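Local coordinates for protein Alpha/beta hydrolase (Legionella pneumophila subsp. pneumophila str. Philadelphia 1, PDB 4EZI) that is of unproven function but has an alpha/beta-hydrolase fold and is probably a serine-dependent esterase or lipase, perhaps acting on triacylglycerols, at residues D33-H38 against G106-Y111; Q51-N56 against A134-S139; L102-N107 against E361-F366; L128-Q133 against Q230-Y235. All blocks are in the same frame, centred on the assembly; numbering follows the deposited sequence.

Contact 1: D33-H38 against G106-Y111; sequences DTLTVH and GNSAGY
Thr36 O is met by the side chain and the alpha carbon of Ser108: Ser108 OG donates a hydrogen bond to Thr36 O at 2.7 Å, and Ser108 CA lies 3.3 Å from Thr36 O in a CA-H...O contact. In this alpha/beta-hydrolase fold the pair joins the loop after helix 19-27 to the C-terminal end of helix 99-108, near the protein surface. The hydroxyl does not use a lone pair of the carbonyl; it stands above the carbonyl plane, 39° out of it. Ser108 sets OG there by turning it opposite the backbone N (chi1 177°), which also brings OG to 3.5 Å from Leu35 CB. Two residues on in the loop and one back in the helix, His38 N donates to Asn107 O at 2.8 Å, a nearly straight bond with 166° at the hydrogen. The helix end thus gives a hydroxyl to the loop and takes a backbone N-H from it, with Val37 CA and Ser108 CA 4.2 Å apart between the two bonds. Val37 itself turns its side chain to Arg19, Glu23 and Leu26 of helix 19-27. The Asn107 amide serves a different neighbour: ND2 donates to Tyr39 O and to Phe17 O, so this residue holds the loop's continuation and the first strand as well. Further on, Gly110 has left helical geometry with a positive phi, and the chain goes on to strand 112-116. At the exposed margin Ser108 O lies at the edge of the His38 ring, near its plane, 3.3 Å from His38 CD2.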
loop_
_atom_site.group_PDB
_atom_site.type_symbol
_atom_site.label_atom_id
_atom_site.label_comp_id
_atom_site.label_asym_id
_atom_site.label_seq_id
_atom_site.Cartn_x
_atom_site.Cartn_y
_atom_site.Cartn_z
ATOM N N ASP A 33 -14.493 0.701 16.004
ATOM C CA ASP A 33 -15.868 0.714 16.447
ATOM C C ASP A 33 -16.232 2.024 17.170
ATOM O O ASP A 33 -17.408 2.321 17.351
ATOM C CB ASP A 33 -16.151 -0.522 17.317
ATOM C CG ASP A 33 -15.315 -0.568 18.597
ATOM O OD1 ASP A 33 -14.168 -0.073 18.614
ATOM O OD2 ASP A 33 -15.830 -1.126 19.608
ATOM N N THR A 34 -15.228 2.803 17.568
ATOM C CA THR A 34 -15.447 4.081 18.222
ATOM C C THR A 34 -15.715 5.225 17.229
ATOM O O THR A 34 -16.057 6.336 17.645
ATOM C CB THR A 34 -14.259 4.465 19.148
ATOM O OG1 THR A 34 -13.087 4.701 18.377
ATOM C CG2 THR A 34 -13.980 3.385 20.180
ATOM N N LEU A 35 -15.553 4.982 15.932
ATOM C CA LEU A 35 -15.847 6.008 14.925
ATOM C C LEU A 35 -17.350 6.106 14.724
ATOM O O LEU A 35 -18.057 5.107 14.789
ATOM C CB LEU A 35 -15.160 5.658 13.604
ATOM C CG LEU A 35 -13.625 5.673 13.623
ATOM C CD1 LEU A 35 -13.085 5.212 12.260
ATOM C CD2 LEU A 35 -13.096 7.059 13.907
ATOM N N THR A 36 -17.824 7.314 14.480
ATOM C CA THR A 36 -19.219 7.581 14.182
ATOM C C THR A 36 -19.422 7.626 12.664
ATOM O O THR A 36 -18.636 8.251 11.955
ATOM C CB THR A 36 -19.632 8.954 14.769
ATOM O OG1 THR A 36 -19.439 8.955 16.194
ATOM C CG2 THR A 36 -21.088 9.262 14.481
ATOM N N VAL A 37 -20.467 6.956 12.186
ATOM C CA VAL A 37 -20.791 6.950 10.756
ATOM C C VAL A 37 -21.769 8.081 10.446
ATOM O O VAL A 37 -22.751 8.286 11.166
ATOM C CB VAL A 37 -21.356 5.578 10.263
ATOM C CG1 VAL A 37 -20.411 4.444 10.653
ATOM C CG2 VAL A 37 -22.750 5.295 10.796
ATOM N N HIS A 38 -21.489 8.818 9.374
ATOM C CA HIS A 38 -22.279 9.981 8.961
ATOM C C HIS A 38 -22.837 9.903 7.541
ATOM O O HIS A 38 -23.729 10.682 7.224
ATOM C CB HIS A 38 -21.436 11.267 9.066
ATOM C CG HIS A 38 -20.849 11.510 10.414
ATOM N ND1 HIS A 38 -21.594 12.010 11.467
ATOM C CD2 HIS A 38 -19.585 11.353 10.881
ATOM C CE1 HIS A 38 -20.806 12.140 12.521
ATOM N NE2 HIS A 38 -19.586 11.752 12.190
ATOM N N GLY A 106 -14.536 6.839 4.508
ATOM C CA GLY A 106 -15.662 7.329 3.739
ATOM C C GLY A 106 -16.890 7.543 4.596
ATOM O O GLY A 106 -17.306 8.691 4.826
ATOM N N ASN A 107 -17.487 6.456 5.084
ATOM C CA ASN A 107 -18.736 6.603 5.835
ATOM C C ASN A 107 -18.579 7.415 7.098
ATOM O O ASN A 107 -19.499 8.146 7.457
ATOM C CB ASN A 107 -19.382 5.266 6.171
ATOM C CG ASN A 107 -19.604 4.396 4.967
ATOM O OD1 ASN A 107 -18.685 3.732 4.523
ATOM N ND2 ASN A 107 -20.839 4.357 4.464
ATOM N N SER A 108 -17.447 7.286 7.788
ATOM C CA SER A 108 -17.183 8.054 8.995
ATOM C C SER A 108 -16.478 9.371 8.674
ATOM O O SER A 108 -17.047 10.448 8.907
ATOM C CB SER A 108 -16.384 7.240 10.029
ATOM O OG SER A 108 -16.095 8.038 11.153
ATOM N N ALA A 109 -15.255 9.310 8.139
ATOM C CA ALA A 109 -14.475 10.552 8.011
ATOM C C ALA A 109 -15.019 11.489 6.947
ATOM O O ALA A 109 -14.731 12.677 6.982
ATOM C CB ALA A 109 -12.982 10.233 7.759
ATOM N N GLY A 110 -15.794 10.969 6.004
ATOM C CA GLY A 110 -16.397 11.779 4.955
ATOM C C GLY A 110 -15.504 12.145 3.779
ATOM O O GLY A 110 -15.794 13.091 3.069
ATOM N N TYR A 111 -14.450 11.366 3.549
ATOM C CA TYR A 111 -13.544 11.618 2.453
ATOM C C TYR A 111 -13.937 10.803 1.236
ATOM O O TYR A 111 -14.433 9.673 1.346
ATOM C CB TYR A 111 -12.098 11.266 2.841
ATOM C CG TYR A 111 -11.556 11.954 4.093
ATOM C CD1 TYR A 111 -11.941 13.238 4.447
ATOM C CD2 TYR A 111 -10.651 11.307 4.905
ATOM C CE1 TYR A 111 -11.420 13.859 5.578
ATOM C CE2 TYR A 111 -10.133 11.899 6.022
ATOM C CZ TYR A 111 -10.524 13.176 6.374
ATOM O OH TYR A 111 -9.985 13.764 7.504
#

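Contact 2: Q51-N56 against A134-S139; sequences QSPDGN and AETLAS
Thr136 CG2 lies against the backbone between Gln51 and Pro53, touching Gln51 O and Ser52 C and coming to 3.7 Å from Pro53 N. This is the tight half of a contact between a beta-hairpin turn, which links the antiparallel strands 41-51 and 57-67 of the alpha/beta-hydrolase sheet, and the first turns of helix 134-154. The Thr136 methyl is opposite its own carbonyl carbon and projects at the hairpin, where it meets Pro53 CG at 4.1 Å with the two side chains roughly perpendicular. Pro130 touches both Pro53 and Thr136, so the packing continues into the loop before the helix. The other half, one helical turn later, is looser and wet. Gln51 O and Ser139 OG stand 4.4 Å apart, and a single water spans them. It donates to Gln51 O at 2.8 Å and lies 2.6 Å from Ser139 OG. The long side chain of Gln51 leads away from the helix at the exposed margin. The hairpin keeps its own shape by a type I turn from Ser52 to Gly55, in which Gly55 N donates to Ser52 O and Gly55 takes up positive phi. The bond from Ser52 CA to CB points away from the helix, and Ser52 OG accepts from Asn56 N at 3.1 Å and, weakly, from Asp54 N.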
loop_
_atom_site.group_PDB
_atom_site.type_symbol
_atom_site.label_atom_id
_atom_site.label_comp_id
_atom_site.label_asym_id
_atom_site.label_seq_id
_atom_site.Cartn_x
_atom_site.Cartn_y
_atom_site.Cartn_z
ATOM N N GLN A 51 1.721 3.439 -16.633
ATOM C CA GLN A 51 2.876 2.787 -17.265
ATOM C C GLN A 51 3.246 1.470 -16.594
ATOM O O GLN A 51 3.241 1.338 -15.371
ATOM C CB GLN A 51 4.084 3.718 -17.236
ATOM C CG GLN A 51 3.924 4.973 -18.076
ATOM C CD GLN A 51 3.794 4.660 -19.553
ATOM O OE1 GLN A 51 2.730 4.846 -20.160
ATOM N NE2 GLN A 51 4.866 4.165 -20.134
ATOM N N SER A 52 3.625 0.502 -17.403
ATOM C CA SER A 52 4.070 -0.801 -16.897
ATOM C C SER A 52 5.527 -0.711 -16.427
ATOM O O SER A 52 6.204 0.271 -16.687
ATOM C CB SER A 52 3.985 -1.829 -18.004
ATOM O OG SER A 52 4.940 -1.552 -19.015
ATOM N N PRO A 53 6.060 -1.773 -15.791
ATOM C CA PRO A 53 7.476 -1.784 -15.425
ATOM C C PRO A 53 8.417 -1.585 -16.617
ATOM O O PRO A 53 9.491 -1.049 -16.430
ATOM C CB PRO A 53 7.664 -3.165 -14.770
ATOM C CG PRO A 53 6.319 -3.474 -14.173
ATOM C CD PRO A 53 5.356 -2.950 -15.217
ATOM N N ASP A 54 7.997 -2.005 -17.813
ATOM C CA ASP A 54 8.781 -1.844 -19.044
ATOM C C ASP A 54 8.531 -0.511 -19.766
ATOM O O ASP A 54 9.092 -0.285 -20.833
ATOM C CB ASP A 54 8.494 -3.015 -19.988
ATOM C CG ASP A 54 9.111 -4.330 -19.491
ATOM O OD1 ASP A 54 10.275 -4.309 -19.023
ATOM O OD2 ASP A 54 8.440 -5.378 -19.590
ATOM N N GLY A 55 7.727 0.371 -19.187
ATOM C CA GLY A 55 7.498 1.701 -19.753
ATOM C C GLY A 55 6.545 1.698 -20.928
ATOM O O GLY A 55 6.712 2.484 -21.869
ATOM N N ASN A 56 5.562 0.813 -20.903
ATOM C CA ASN A 56 4.503 0.775 -21.906
ATOM C C ASN A 56 3.163 1.096 -21.256
ATOM O O ASN A 56 2.935 0.861 -20.059
ATOM C CB ASN A 56 4.426 -0.588 -22.570
ATOM C CG ASN A 56 5.748 -1.018 -23.150
ATOM O OD1 ASN A 56 6.391 -0.248 -23.856
ATOM N ND2 ASN A 56 6.177 -2.241 -22.824
ATOM N N ALA A 134 9.150 0.269 -6.321
ATOM C CA ALA A 134 8.840 1.653 -6.058
ATOM C C ALA A 134 8.314 2.402 -7.278
ATOM O O ALA A 134 7.345 3.151 -7.178
ATOM C CB ALA A 134 10.071 2.376 -5.522
ATOM N N GLU A 135 8.952 2.226 -8.430
ATOM C CA GLU A 135 8.608 3.066 -9.569
ATOM C C GLU A 135 7.139 2.968 -9.948
ATOM O O GLU A 135 6.473 3.983 -10.162
ATOM C CB GLU A 135 9.479 2.677 -10.750
ATOM C CG GLU A 135 9.201 3.401 -12.059
ATOM C CD GLU A 135 9.300 4.907 -11.995
ATOM O OE1 GLU A 135 10.207 5.424 -11.286
ATOM O OE2 GLU A 135 8.483 5.590 -12.685
ATOM N N THR A 136 6.650 1.734 -10.093
ATOM C CA THR A 136 5.290 1.507 -10.532
ATOM C C THR A 136 4.276 1.555 -9.391
ATOM O O THR A 136 3.123 1.894 -9.646
ATOM C CB THR A 136 5.119 0.239 -11.376
ATOM O OG1 THR A 136 5.628 -0.885 -10.659
ATOM C CG2 THR A 136 5.783 0.366 -12.747
ATOM N N LEU A 137 4.644 1.231 -8.162
ATOM C CA LEU A 137 3.705 1.479 -7.066
ATOM C C LEU A 137 3.393 2.981 -7.000
ATOM O O LEU A 137 2.248 3.396 -6.853
ATOM C CB LEU A 137 4.238 0.966 -5.740
ATOM C CG LEU A 137 4.204 -0.551 -5.543
ATOM C CD1 LEU A 137 4.935 -0.966 -4.276
ATOM C CD2 LEU A 137 2.765 -1.110 -5.563
ATOM N N ALA A 138 4.417 3.809 -7.175
ATOM C CA ALA A 138 4.225 5.263 -7.129
ATOM C C ALA A 138 3.393 5.737 -8.322
ATOM O O ALA A 138 2.382 6.436 -8.161
ATOM C CB ALA A 138 5.595 5.975 -7.095
ATOM N N SER A 139 3.788 5.371 -9.537
ATOM C CA SER A 139 3.101 5.903 -10.700
ATOM C C SER A 139 1.679 5.365 -10.813
ATOM O O SER A 139 0.756 6.113 -11.148
ATOM C CB SER A 139 3.888 5.597 -11.996
ATOM O OG SER A 139 4.147 4.224 -12.163
HETATM O O HOH W 1 2.244 2.702 -13.201
#

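Contact 3: L102-N107 against E361-F366; sequences LAAYGN and EQVDFF
Tyr105 and Gln362 both turn CG opposite their own carbonyl carbons (chi1 -68° in Gln362), and beyond CG the glutamine chain runs on extended, which carries the amide to the phenol between helices 99-108 and 355-370. Tyr105 OH donates a weak hydrogen bond to Gln362 OE1 at 3.0 Å, the amide oxygen lying at the edge of the phenol ring, with ring and amide planes 43° apart. The amide is fixed from its other end: Gln362 NE2 donates to Ala195 O and Gly167 O on two neighbouring strands of the sheet. Gln362 therefore links helix 355-370 to the backbone of what is probably the nucleophile elbow, as Gly167 belongs to a GxSxG sequence. The rest of the contact is apolar. Tyr105 CE1 touches Val363 CG2 at 3.8 Å and Phe366 CD2 at the same distance of 3.8 Å. The two aromatic rings meet edge against edge, each presenting a CH to the other's rim. Val363 also reaches Ala104 CB with CG2, at 4.2 Å. Behind them Tyr105, Gln362 and Phe366 all rest on Ala166 of strand 162-168. The short segments run nearly parallel, 12° apart, at an axis distance of 10.5 Å, a spacing bridged by the Tyr105 side chain, with Val363 and Ala104 beside it. Within 102-107 helix 99-108 widens into a pi-type turn, where Leu102 O accepts from both Gly106 N and Asn107 N. Parallel helices side by side on one face of the central sheet are the familiar layering of the alpha/beta-hydrolase fold.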
loop_
_atom_site.group_PDB
_atom_site.type_symbol
_atom_site.label_atom_id
_atom_site.label_comp_id
_atom_site.label_asym_id
_atom_site.label_seq_id
_atom_site.Cartn_x
_atom_site.Cartn_y
_atom_site.Cartn_z
ATOM N N LEU A 102 -13.443 1.657 3.599
ATOM C CA LEU A 102 -14.568 2.509 3.218
ATOM C C LEU A 102 -15.291 3.089 4.438
ATOM O O LEU A 102 -15.606 4.278 4.488
ATOM C CB LEU A 102 -15.576 1.741 2.371
ATOM C CG LEU A 102 -15.076 1.228 1.034
ATOM C CD1 LEU A 102 -16.241 0.576 0.314
ATOM C CD2 LEU A 102 -14.479 2.358 0.174
ATOM N N ALA A 103 -15.512 2.240 5.436
ATOM C CA ALA A 103 -16.251 2.639 6.613
ATOM C C ALA A 103 -15.527 3.745 7.371
ATOM O O ALA A 103 -16.129 4.729 7.798
ATOM C CB ALA A 103 -16.529 1.432 7.491
ATOM N N ALA A 104 -14.227 3.554 7.568
ATOM C CA ALA A 104 -13.449 4.504 8.351
ATOM C C ALA A 104 -13.242 5.824 7.606
ATOM O O ALA A 104 -13.484 6.893 8.149
ATOM C CB ALA A 104 -12.110 3.854 8.751
ATOM N N TYR A 105 -12.765 5.736 6.372
ATOM C CA TYR A 105 -12.394 6.926 5.619
ATOM C C TYR A 105 -13.550 7.621 4.928
ATOM O O TYR A 105 -13.497 8.841 4.739
ATOM C CB TYR A 105 -11.326 6.579 4.582
ATOM C CG TYR A 105 -9.957 6.309 5.150
ATOM C CD1 TYR A 105 -9.240 7.317 5.759
ATOM C CD2 TYR A 105 -9.351 5.049 5.058
ATOM C CE1 TYR A 105 -7.971 7.096 6.283
ATOM C CE2 TYR A 105 -8.087 4.806 5.581
ATOM C CZ TYR A 105 -7.399 5.831 6.190
ATOM O OH TYR A 105 -6.117 5.655 6.684
ATOM N N GLY A 106 -14.536 6.839 4.508
ATOM C CA GLY A 106 -15.662 7.329 3.739
ATOM C C GLY A 106 -16.890 7.543 4.596
ATOM O O GLY A 106 -17.306 8.691 4.826
ATOM N N ASN A 107 -17.487 6.456 5.084
ATOM C CA ASN A 107 -18.736 6.603 5.835
ATOM C C ASN A 107 -18.579 7.415 7.098
ATOM O O ASN A 107 -19.499 8.146 7.457
ATOM C CB ASN A 107 -19.382 5.266 6.171
ATOM C CG ASN A 107 -19.604 4.396 4.967
ATOM O OD1 ASN A 107 -18.685 3.732 4.523
ATOM N ND2 ASN A 107 -20.839 4.357 4.464
ATOM N N GLU A 361 -5.330 5.568 14.056
ATOM C CA GLU A 361 -4.342 6.636 14.114
ATOM C C GLU A 361 -4.261 7.428 12.828
ATOM O O GLU A 361 -4.077 8.651 12.855
ATOM C CB GLU A 361 -2.968 6.121 14.491
ATOM C CG GLU A 361 -2.858 5.457 15.858
ATOM C CD GLU A 361 -3.174 6.351 17.057
ATOM O OE1 GLU A 361 -3.010 7.583 16.988
ATOM O OE2 GLU A 361 -3.564 5.787 18.105
ATOM N N GLN A 362 -4.339 6.742 11.691
ATOM C CA GLN A 362 -4.303 7.434 10.399
ATOM C C GLN A 362 -5.471 8.406 10.269
ATOM O O GLN A 362 -5.278 9.565 9.919
ATOM C CB GLN A 362 -4.313 6.417 9.240
ATOM C CG GLN A 362 -3.043 5.597 9.171
ATOM C CD GLN A 362 -3.151 4.417 8.217
ATOM O OE1 GLN A 362 -4.217 3.839 8.032
ATOM N NE2 GLN A 362 -2.037 4.044 7.601
ATOM N N VAL A 363 -6.673 7.922 10.542
ATOM C CA VAL A 363 -7.860 8.785 10.471
ATOM C C VAL A 363 -7.723 10.007 11.389
ATOM O O VAL A 363 -8.000 11.131 11.002
ATOM C CB VAL A 363 -9.185 8.019 10.813
ATOM C CG1 VAL A 363 -10.397 9.002 10.856
ATOM C CG2 VAL A 363 -9.426 6.876 9.835
ATOM N N ASP A 364 -7.267 9.760 12.611
ATOM C CA ASP A 364 -7.117 10.844 13.582
ATOM C C ASP A 364 -6.078 11.875 13.130
ATOM O O ASP A 364 -6.255 13.081 13.330
ATOM C CB ASP A 364 -6.760 10.298 14.947
ATOM C CG ASP A 364 -7.913 9.615 15.642
ATOM O OD1 ASP A 364 -9.085 9.825 15.274
ATOM O OD2 ASP A 364 -7.633 8.890 16.622
ATOM N N PHE A 365 -4.989 11.409 12.536
ATOM C CA PHE A 365 -3.975 12.297 11.993
ATOM C C PHE A 365 -4.537 13.171 10.876
ATOM O O PHE A 365 -4.321 14.387 10.859
ATOM C CB PHE A 365 -2.798 11.473 11.488
ATOM C CG PHE A 365 -1.572 12.260 11.127
ATOM C CD1 PHE A 365 -0.853 12.946 12.091
ATOM C CD2 PHE A 365 -1.116 12.293 9.822
ATOM C CE1 PHE A 365 0.312 13.628 11.760
ATOM C CE2 PHE A 365 0.024 12.984 9.475
ATOM C CZ PHE A 365 0.751 13.641 10.458
ATOM N N PHE A 366 -5.292 12.571 9.973
ATOM C CA PHE A 366 -5.882 13.327 8.886
ATOM C C PHE A 366 -6.892 14.348 9.387
ATOM O O PHE A 366 -6.924 15.495 8.921
ATOM C CB PHE A 366 -6.516 12.393 7.855
ATOM C CG PHE A 366 -5.514 11.504 7.161
ATOM C CD1 PHE A 366 -4.152 11.822 7.146
ATOM C CD2 PHE A 366 -5.926 10.324 6.563
ATOM C CE1 PHE A 366 -3.253 11.014 6.514
ATOM C CE2 PHE A 366 -5.007 9.500 5.911
ATOM C CZ PHE A 366 -3.672 9.843 5.888
#

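Contact 4: L128-Q133 against Q230-Y235; sequences LHPYVQ and QTYKSY
Tyr232 points its phenol off helix 218-233 along the loop 128-133, and Leu128 O lies at the ring's edge, in its plane. The hydroxyl donates to that oxygen: Tyr232 OH to Leu128 O is 2.6 Å, in the carbonyl plane and on a lone pair, with 142° at the oxygen. In this alpha/beta-hydrolase fold the bond ties the helix, which belongs to the long helical insertion between strands 193-197 and 310-314, to the loop leading into helix 134-154. With the hydroxyl held, Pro130 and Gln133 approach from the same side of the ring. Pro130 comes at it obliquely, its CG 3.8 Å from Tyr232 CE2. Gln133 instead stands across the ring at about a right angle, the amide plane turned 75° from the phenol plane and NE2 4.1 Å from Tyr232 CD2. Its extended chain then passes Lys233, running the opposite way, with OE1 at 4.1 Å from Lys233 CE. Leu128 turns CG opposite its backbone N (chi1 -177°), sending CD2 obliquely against Thr231, whose OG1 is hydrogen-bonded to Tyr227 O in the preceding turn of its own helix. The loop is held on its other flank too: His129 NE2 bonds to Glu170, next to the presumed nucleophile, and ND1 to Leu119 O. A type II turn from Pro130 to Gln133 puts Gln133 at the N-cap position of helix 134-154. On the Leu128 side the packing finishes with CD2 at 3.6 Å from Thr231 OG1.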
loop_
_atom_site.group_PDB
_atom_site.type_symbol
_atom_site.label_atom_id
_atom_site.label_comp_id
_atom_site.label_asym_id
_atom_site.label_seq_id
_atom_site.Cartn_x
_atom_site.Cartn_y
_atom_site.Cartn_z
ATOM N N LEU A 128 1.391 -10.558 -13.383
ATOM C CA LEU A 128 2.029 -10.656 -12.062
ATOM C C LEU A 128 2.162 -9.260 -11.480
ATOM O O LEU A 128 2.581 -8.331 -12.156
ATOM C CB LEU A 128 3.425 -11.275 -12.209
ATOM C CG LEU A 128 4.200 -11.513 -10.926
ATOM C CD1 LEU A 128 3.467 -12.445 -9.973
ATOM C CD2 LEU A 128 5.571 -12.084 -11.319
ATOM N N HIS A 129 1.803 -9.092 -10.214
ATOM C CA HIS A 129 2.010 -7.818 -9.548
ATOM C C HIS A 129 3.502 -7.535 -9.385
ATOM O O HIS A 129 4.212 -8.397 -8.898
ATOM C CB HIS A 129 1.342 -7.913 -8.169
ATOM C CG HIS A 129 1.567 -6.730 -7.296
ATOM N ND1 HIS A 129 1.273 -5.441 -7.673
ATOM C CD2 HIS A 129 2.138 -6.644 -6.065
ATOM C CE1 HIS A 129 1.661 -4.617 -6.704
ATOM N NE2 HIS A 129 2.174 -5.320 -5.709
ATOM N N PRO A 130 3.966 -6.314 -9.764
ATOM C CA PRO A 130 5.345 -5.882 -9.454
ATOM C C PRO A 130 5.416 -5.464 -7.984
ATOM O O PRO A 130 5.025 -4.373 -7.599
ATOM C CB PRO A 130 5.580 -4.701 -10.425
ATOM C CG PRO A 130 4.394 -4.721 -11.366
ATOM C CD PRO A 130 3.276 -5.305 -10.580
ATOM N N TYR A 131 5.898 -6.378 -7.158
ATOM C CA TYR A 131 5.693 -6.353 -5.714
ATOM C C TYR A 131 6.780 -5.544 -5.020
ATOM O O TYR A 131 7.980 -5.808 -5.152
ATOM C CB TYR A 131 5.675 -7.787 -5.208
ATOM C CG TYR A 131 5.445 -7.937 -3.729
ATOM C CD1 TYR A 131 4.370 -7.332 -3.074
ATOM C CD2 TYR A 131 6.297 -8.685 -2.961
ATOM C CE1 TYR A 131 4.144 -7.501 -1.723
ATOM C CE2 TYR A 131 6.085 -8.886 -1.613
ATOM C CZ TYR A 131 5.027 -8.283 -0.996
ATOM O OH TYR A 131 4.872 -8.488 0.353
ATOM N N VAL A 132 6.381 -4.531 -4.266
ATOM C CA VAL A 132 7.349 -3.649 -3.579
ATOM C C VAL A 132 8.377 -3.109 -4.589
ATOM O O VAL A 132 9.552 -2.988 -4.267
ATOM C CB VAL A 132 8.017 -4.288 -2.311
ATOM C CG1 VAL A 132 8.461 -3.158 -1.358
ATOM C CG2 VAL A 132 7.072 -5.243 -1.603
ATOM N N GLN A 133 7.877 -2.727 -5.768
ATOM C CA GLN A 133 8.662 -2.046 -6.799
ATOM C C GLN A 133 8.249 -0.583 -6.815
ATOM O O GLN A 133 7.128 -0.234 -7.214
ATOM C CB GLN A 133 8.506 -2.731 -8.154
ATOM C CG GLN A 133 9.131 -4.143 -8.160
ATOM C CD GLN A 133 9.043 -4.871 -9.496
ATOM O OE1 GLN A 133 9.027 -4.241 -10.556
ATOM N NE2 GLN A 133 8.971 -6.199 -9.454
ATOM N N GLN A 230 12.637 -10.755 -10.463
ATOM C CA GLN A 230 13.327 -11.458 -11.538
ATOM C C GLN A 230 12.450 -11.478 -12.792
ATOM O O GLN A 230 12.969 -11.323 -13.904
ATOM C CB GLN A 230 13.702 -12.874 -11.097
ATOM C CG GLN A 230 14.334 -13.722 -12.184
ATOM C CD GLN A 230 15.693 -13.214 -12.661
ATOM O OE1 GLN A 230 16.311 -12.360 -12.037
ATOM N NE2 GLN A 230 16.154 -13.740 -13.800
ATOM N N THR A 231 11.146 -11.676 -12.650
ATOM C CA THR A 231 10.231 -11.653 -13.804
ATOM C C THR A 231 10.337 -10.358 -14.596
ATOM O O THR A 231 10.495 -10.378 -15.818
ATOM C CB THR A 231 8.769 -11.886 -13.368
ATOM O OG1 THR A 231 8.628 -13.219 -12.866
ATOM C CG2 THR A 231 7.790 -11.651 -14.518
ATOM N N TYR A 232 10.299 -9.230 -13.894
ATOM C CA TYR A 232 10.240 -7.940 -14.583
ATOM C C TYR A 232 11.609 -7.370 -14.939
ATOM O O TYR A 232 11.716 -6.654 -15.928
ATOM C CB TYR A 232 9.451 -6.912 -13.752
ATOM C CG TYR A 232 7.966 -7.152 -13.857
ATOM C CD1 TYR A 232 7.322 -6.884 -15.055
ATOM C CD2 TYR A 232 7.213 -7.673 -12.803
ATOM C CE1 TYR A 232 5.977 -7.139 -15.215
ATOM C CE2 TYR A 232 5.850 -7.906 -12.965
ATOM C CZ TYR A 232 5.238 -7.610 -14.170
ATOM O OH TYR A 232 3.899 -7.825 -14.388
ATOM N N LYS A 233 12.637 -7.687 -14.163
ATOM C CA LYS A 233 13.955 -7.022 -14.298
ATOM C C LYS A 233 15.112 -7.950 -14.653
ATOM O O LYS A 233 16.156 -7.478 -15.083
ATOM C CB LYS A 233 14.299 -6.263 -13.024
ATOM C CG LYS A 233 13.254 -5.264 -12.599
ATOM C CD LYS A 233 12.989 -4.181 -13.667
ATOM C CE LYS A 233 11.931 -3.166 -13.228
ATOM N NZ LYS A 233 11.514 -2.302 -14.372
ATOM N N SER A 234 14.963 -9.257 -14.426
ATOM C CA SER A 234 16.000 -10.228 -14.755
ATOM C C SER A 234 17.387 -9.826 -14.241
ATOM O O SER A 234 18.399 -9.928 -14.949
ATOM C CB SER A 234 16.034 -10.508 -16.258
ATOM O OG SER A 234 16.741 -11.710 -16.491
ATOM N N TYR A 235 17.450 -9.427 -12.979
ATOM C CA TYR A 235 18.726 -9.048 -12.383
ATOM C C TYR A 235 19.647 -10.244 -12.139
ATOM O O TYR A 235 20.860 -10.066 -12.018
ATOM C CB TYR A 235 18.532 -8.282 -11.067
ATOM C CG TYR A 235 17.887 -6.919 -11.183
ATOM C CD1 TYR A 235 18.220 -6.024 -12.216
ATOM C CD2 TYR A 235 16.941 -6.505 -10.255
ATOM C CE1 TYR A 235 17.644 -4.745 -12.291
ATOM C CE2 TYR A 235 16.342 -5.243 -10.332
ATOM C CZ TYR A 235 16.692 -4.381 -11.362
ATOM O OH TYR A 235 16.109 -3.147 -11.464
#

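The four contacts form two clusters on opposite sides of the chain's centre. Contacts 1 and 3 have centres about 7 Å apart, share Gly106 and Asn107, and both use helix 99-108, which is tied both to loop 33-38 and to helix 355-370. Contacts 2 and 4, with centres about 11 Å apart, meet through Pro53, which packs on Pro130 and Tyr232. Along the chain contact 1 closes before contact 4 opens, contacts 2 and 4 interleave, and contact 4 is nested within the loop closed by contact 3, about 32 Å away between centres. One cluster joins the N- and C-terminal parts of the chain beside helix 99-108; the other joins the hairpin to the helical insertion.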